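Local coordinates for protein insecticidal Delta-Endotoxin Cry8Ea1 (Bacillus Thuringiensis, PDB 3EB7) that kills insect larvae, notably underground pests such as Holotrichia parallela, probably by binding gut-cell receptors and opening pores in the membrane, as other three-domain Cry toxins do, at residues A236-I247 / V427-D438. Residues are numbered along the deposited sequence; the frame is centred on the assembly and turned at random.
Sequences AQLTREVYTDPI and VPVFSWTHRSAD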
loop_
_atom_site.group_PDB
_atom_site.type_symbol
_atom_site.label_atom_id
_atom_site.label_comp_id
_atom_site.label_asym_id
_atom_site.label_seq_id
_atom_site.Cartn_x
_atom_site.Cartn_y
_atom_site.Cartn_z
ATOM N N ALA A 236 -6.606 -8.605 4.845
ATOM C CA ALA A 236 -6.312 -7.787 3.646
ATOM C C ALA A 236 -4.803 -7.720 3.280
ATOM O O ALA A 236 -3.952 -7.769 4.138
ATOM C CB ALA A 236 -6.904 -6.353 3.771
ATOM N N GLN A 237 -4.509 -7.591 1.987
ATOM C CA GLN A 237 -3.135 -7.509 1.491
ATOM C C GLN A 237 -2.989 -6.298 0.592
ATOM O O GLN A 237 -3.790 -6.103 -0.320
ATOM C CB GLN A 237 -2.806 -8.755 0.649
ATOM C CG GLN A 237 -3.233 -10.050 1.286
ATOM C CD GLN A 237 -2.538 -11.240 0.702
ATOM O OE1 GLN A 237 -1.315 -11.355 0.778
ATOM N NE2 GLN A 237 -3.301 -12.132 0.104
ATOM N N LEU A 238 -1.928 -5.520 0.797
ATOM C CA LEU A 238 -1.580 -4.419 -0.128
ATOM C C LEU A 238 -0.452 -4.896 -1.000
ATOM O O LEU A 238 0.645 -5.106 -0.500
ATOM C CB LEU A 238 -1.155 -3.159 0.641
ATOM C CG LEU A 238 -2.140 -2.609 1.672
ATOM C CD1 LEU A 238 -1.559 -1.396 2.394
ATOM C CD2 LEU A 238 -3.422 -2.219 0.995
ATOM N N THR A 239 -0.710 -5.039 -2.310
ATOM C CA THR A 239 0.255 -5.662 -3.216
ATOM C C THR A 239 1.059 -4.706 -4.054
ATOM O O THR A 239 2.019 -5.120 -4.693
ATOM C CB THR A 239 -0.379 -6.724 -4.160
ATOM O OG1 THR A 239 -1.360 -6.103 -5.012
ATOM C CG2 THR A 239 -0.945 -7.953 -3.354
ATOM N N ARG A 240 0.669 -3.431 -4.065
ATOM C CA ARG A 240 1.438 -2.393 -4.783
ATOM C C ARG A 240 2.893 -2.336 -4.333
ATOM O O ARG A 240 3.206 -2.548 -3.149
ATOM C CB ARG A 240 0.791 -1.015 -4.604
ATOM C CG ARG A 240 1.213 -0.235 -3.331
ATOM C CD ARG A 240 0.662 -0.782 -2.015
ATOM N NE ARG A 240 1.159 -0.058 -0.826
ATOM C CZ ARG A 240 2.363 -0.238 -0.269
ATOM N NH1 ARG A 240 3.235 -1.114 -0.795
ATOM N NH2 ARG A 240 2.711 0.465 0.820
ATOM N N GLU A 241 3.771 -2.040 -5.290
ATOM C CA GLU A 241 5.176 -1.734 -5.032
ATOM C C GLU A 241 5.311 -0.228 -4.854
ATOM O O GLU A 241 4.711 0.527 -5.633
ATOM C CB GLU A 241 5.991 -2.055 -6.274
ATOM C CG GLU A 241 6.701 -3.372 -6.276
ATOM C CD GLU A 241 7.478 -3.551 -7.585
ATOM O OE1 GLU A 241 6.981 -3.059 -8.649
ATOM O OE2 GLU A 241 8.591 -4.138 -7.538
ATOM N N VAL A 242 6.135 0.190 -3.888
ATOM C CA VAL A 242 6.561 1.592 -3.738
ATOM C C VAL A 242 8.063 1.664 -4.004
ATOM O O VAL A 242 8.790 0.687 -3.818
ATOM C CB VAL A 242 6.233 2.201 -2.328
ATOM C CG1 VAL A 242 4.690 2.328 -2.105
ATOM C CG2 VAL A 242 6.879 1.393 -1.193
ATOM N N TYR A 243 8.524 2.814 -4.483
ATOM C CA TYR A 243 9.920 2.988 -4.787
ATOM C C TYR A 243 10.527 4.060 -3.899
ATOM O O TYR A 243 9.965 5.163 -3.791
ATOM C CB TYR A 243 10.081 3.365 -6.244
ATOM C CG TYR A 243 9.639 2.290 -7.212
ATOM C CD1 TYR A 243 8.268 2.032 -7.456
ATOM C CD2 TYR A 243 10.577 1.550 -7.905
ATOM C CE1 TYR A 243 7.867 1.029 -8.393
ATOM C CE2 TYR A 243 10.175 0.550 -8.839
ATOM C CZ TYR A 243 8.846 0.313 -9.071
ATOM O OH TYR A 243 8.515 -0.643 -9.986
ATOM N N THR A 244 11.669 3.741 -3.270
ATOM C CA THR A 244 12.398 4.740 -2.464
ATOM C C THR A 244 13.132 5.722 -3.366
ATOM O O THR A 244 13.212 5.505 -4.573
ATOM C CB THR A 244 13.363 4.094 -1.398
ATOM O OG1 THR A 244 14.137 3.060 -2.001
ATOM C CG2 THR A 244 12.564 3.510 -0.242
ATOM N N ASP A 245 13.692 6.808 -2.799
ATOM C CA ASP A 245 14.375 7.799 -3.645
ATOM C C ASP A 245 15.612 7.154 -4.307
ATOM O O ASP A 245 16.216 6.260 -3.752
ATOM C CB ASP A 245 14.764 9.068 -2.869
ATOM C CG ASP A 245 13.560 9.974 -2.473
ATOM O OD1 ASP A 245 12.372 9.784 -2.854
ATOM O OD2 ASP A 245 13.828 10.930 -1.714
ATOM N N PRO A 246 15.978 7.598 -5.522
ATOM C CA PRO A 246 17.188 7.056 -6.124
ATOM C C PRO A 246 18.452 7.196 -5.208
ATOM O O PRO A 246 18.608 8.211 -4.478
ATOM C CB PRO A 246 17.321 7.884 -7.414
ATOM C CG PRO A 246 15.963 8.265 -7.762
ATOM C CD PRO A 246 15.297 8.553 -6.425
ATOM N N ILE A 247 19.334 6.184 -5.239
ATOM C CA ILE A 247 20.491 6.145 -4.347
ATOM C C ILE A 247 21.670 6.831 -5.018
ATOM O O ILE A 247 22.596 6.186 -5.567
ATOM C CB ILE A 247 20.812 4.707 -3.856
ATOM C CG1 ILE A 247 19.520 4.063 -3.302
ATOM C CG2 ILE A 247 21.876 4.768 -2.744
ATOM C CD1 ILE A 247 19.585 2.573 -3.114
ATOM N N VAL A 427 23.201 4.995 -10.741
ATOM C CA VAL A 427 22.220 5.175 -9.697
ATOM C C VAL A 427 21.143 4.065 -9.675
ATOM O O VAL A 427 20.344 3.958 -10.603
ATOM C CB VAL A 427 21.515 6.581 -9.774
ATOM C CG1 VAL A 427 20.567 6.749 -8.623
ATOM C CG2 VAL A 427 22.507 7.721 -9.776
ATOM N N PRO A 428 21.131 3.249 -8.603
ATOM C CA PRO A 428 20.053 2.273 -8.355
ATOM C C PRO A 428 18.803 2.852 -7.684
ATOM O O PRO A 428 18.862 3.885 -7.000
ATOM C CB PRO A 428 20.720 1.219 -7.449
ATOM C CG PRO A 428 21.959 1.897 -6.824
ATOM C CD PRO A 428 22.203 3.205 -7.569
ATOM N N VAL A 429 17.661 2.205 -7.916
ATOM C CA VAL A 429 16.429 2.537 -7.202
ATOM C C VAL A 429 15.961 1.232 -6.565
ATOM O O VAL A 429 16.020 0.174 -7.191
ATOM C CB VAL A 429 15.346 3.160 -8.176
ATOM C CG1 VAL A 429 13.975 3.225 -7.557
ATOM C CG2 VAL A 429 15.758 4.553 -8.601
ATOM N N PHE A 430 15.547 1.294 -5.305
ATOM C CA PHE A 430 14.984 0.118 -4.616
ATOM C C PHE A 430 13.460 0.203 -4.639
ATOM O O PHE A 430 12.893 1.271 -4.412
ATOM C CB PHE A 430 15.483 0.055 -3.169
ATOM C CG PHE A 430 16.969 -0.273 -2.998
ATOM C CD1 PHE A 430 17.555 -0.212 -1.723
ATOM C CD2 PHE A 430 17.782 -0.641 -4.064
ATOM C CE1 PHE A 430 18.936 -0.529 -1.530
ATOM C CE2 PHE A 430 19.173 -0.955 -3.869
ATOM C CZ PHE A 430 19.729 -0.916 -2.637
ATOM N N SER A 431 12.804 -0.904 -4.959
ATOM C CA SER A 431 11.352 -1.038 -4.791
ATOM C C SER A 431 11.007 -2.013 -3.677
ATOM O O SER A 431 11.778 -2.900 -3.337
ATOM C CB SER A 431 10.649 -1.453 -6.103
ATOM O OG SER A 431 10.874 -2.820 -6.387
ATOM N N TRP A 432 9.829 -1.835 -3.112
ATOM C CA TRP A 432 9.456 -2.517 -1.887
ATOM C C TRP A 432 8.008 -2.941 -1.907
ATOM O O TRP A 432 7.181 -2.215 -2.442
ATOM C CB TRP A 432 9.661 -1.566 -0.692
ATOM C CG TRP A 432 11.025 -0.981 -0.612
ATOM C CD1 TRP A 432 11.562 0.009 -1.408
ATOM C CD2 TRP A 432 12.021 -1.310 0.342
ATOM N NE1 TRP A 432 12.842 0.283 -0.999
ATOM C CE2 TRP A 432 13.138 -0.518 0.072
ATOM C CE3 TRP A 432 12.076 -2.212 1.404
ATOM C CZ2 TRP A 432 14.312 -0.606 0.830
ATOM C CZ3 TRP A 432 13.231 -2.292 2.156
ATOM C CH2 TRP A 432 14.331 -1.500 1.864
ATOM N N THR A 433 7.708 -4.060 -1.240
ATOM C CA THR A 433 6.339 -4.528 -1.067
ATOM C C THR A 433 5.957 -4.451 0.390
ATOM O O THR A 433 6.821 -4.521 1.256
ATOM C CB THR A 433 6.102 -5.963 -1.620
ATOM O OG1 THR A 433 7.043 -6.871 -1.048
ATOM C CG2 THR A 433 6.235 -5.993 -3.172
ATOM N N HIS A 434 4.655 -4.280 0.642
ATOM C CA HIS A 434 4.081 -4.175 1.995
ATOM C C HIS A 434 4.061 -5.509 2.772
ATOM O O HIS A 434 3.813 -6.617 2.202
ATOM C CB HIS A 434 2.663 -3.545 1.920
ATOM C CG HIS A 434 2.166 -3.006 3.229
ATOM N ND1 HIS A 434 1.516 -3.785 4.161
ATOM C CD2 HIS A 434 2.226 -1.759 3.764
ATOM C CE1 HIS A 434 1.223 -3.055 5.221
ATOM N NE2 HIS A 434 1.638 -1.820 5.004
ATOM N N ARG A 435 4.322 -5.399 4.080
ATOM C CA ARG A 435 4.278 -6.533 5.000
ATOM C C ARG A 435 2.967 -7.331 4.907
ATOM O O ARG A 435 2.997 -8.543 5.018
ATOM C CB ARG A 435 4.501 -6.040 6.443
ATOM C CG ARG A 435 4.479 -7.118 7.544
ATOM C CD ARG A 435 5.761 -7.960 7.589
ATOM N NE ARG A 435 5.861 -8.815 8.789
ATOM C CZ ARG A 435 6.263 -8.416 10.008
ATOM N NH1 ARG A 435 6.583 -7.156 10.254
ATOM N NH2 ARG A 435 6.309 -9.292 11.013
ATOM N N SER A 436 1.820 -6.682 4.693
ATOM C CA SER A 436 0.515 -7.419 4.653
ATOM C C SER A 436 0.399 -8.453 3.528
ATOM O O SER A 436 -0.455 -9.304 3.556
ATOM C CB SER A 436 -0.678 -6.447 4.546
ATOM O OG SER A 436 -0.533 -5.588 3.428
ATOM N N ALA A 437 1.262 -8.341 2.528
ATOM C CA ALA A 437 1.233 -9.199 1.373
ATOM C C ALA A 437 2.127 -10.429 1.620
ATOM O O ALA A 437 3.339 -10.369 1.530
ATOM C CB ALA A 437 1.685 -8.403 0.165
ATOM N N ASP A 438 1.505 -11.553 1.928
ATOM C CA ASP A 438 2.242 -12.696 2.420
ATOM C C ASP A 438 2.962 -13.442 1.298
ATOM O O ASP A 438 2.721 -13.205 0.128
ATOM C CB ASP A 438 1.341 -13.612 3.301
ATOM C CG ASP A 438 0.299 -14.421 2.500
ATOM O OD1 ASP A 438 0.253 -14.397 1.244
ATOM O OD2 ASP A 438 -0.498 -15.116 3.160
HETATM O O HOH W 1 3.001 -4.662 -1.478
HETATM O O HOH W 2 15.760 3.759 -3.883
#
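Val242 pairs with Trp432 and Tyr243 with Ser431 as antiparallel strands, the first a hydrogen-bonded and the second a non-hydrogen-bonded pair, adding an outer strand to a three-stranded sheet of the beta-prism (domain II) of this three-domain Cry toxin. Val242 and Trp432 exchange both backbone bonds, Val242 N to Trp432 O at 3.0 Å and Trp432 N to Val242 O at 2.8 Å, and Thr244 N adds a bond to Phe430 O. Where the regular pairing ends, water bridges the backbones: one water donates to Leu238 O and Arg240 O and accepts from His434 N, while a second joins Thr244 OG1 and Asp245 O to Phe430 N. Ile247 N then closes almost straight on Pro428 O (2.9 Å, 174°).

On one side of the sheet Trp432 NE1 donates to Thr244 OG1 at 3.2 Å, the oxygen 16° out of the indole plane. Ile247, CG1 beside its own N (chi1 -50°), sets CD1 over the centre of the Phe430 ring, 3.4 Å from the centroid. On the other, Ser431 CB lies over the Tyr243 ring, displaced to its rim, while Ser431 OG donates to Glu241 OE2 (2.9 Å) from above the carboxylate plane; Arg272 and His275 also hold that carboxylate.

At the far end Leu238 CD1 sits over the centre of the His434 imidazole. His434 ND1 receives Ser436 N and shares a hydrogen bond with Ser436 OG, which in turn accepts Leu238 N (3.0 Å). Arg240 lays one guanidinium face on His434 CB, its plane nearly perpendicular to the imidazole. Its NH2 reaches His414 and, in an interdomain salt bridge, Asp217 of helix 198-220, whereas NH1 is buried here without a polar partner: packing against His434 is paid for by one unsatisfied nitrogen.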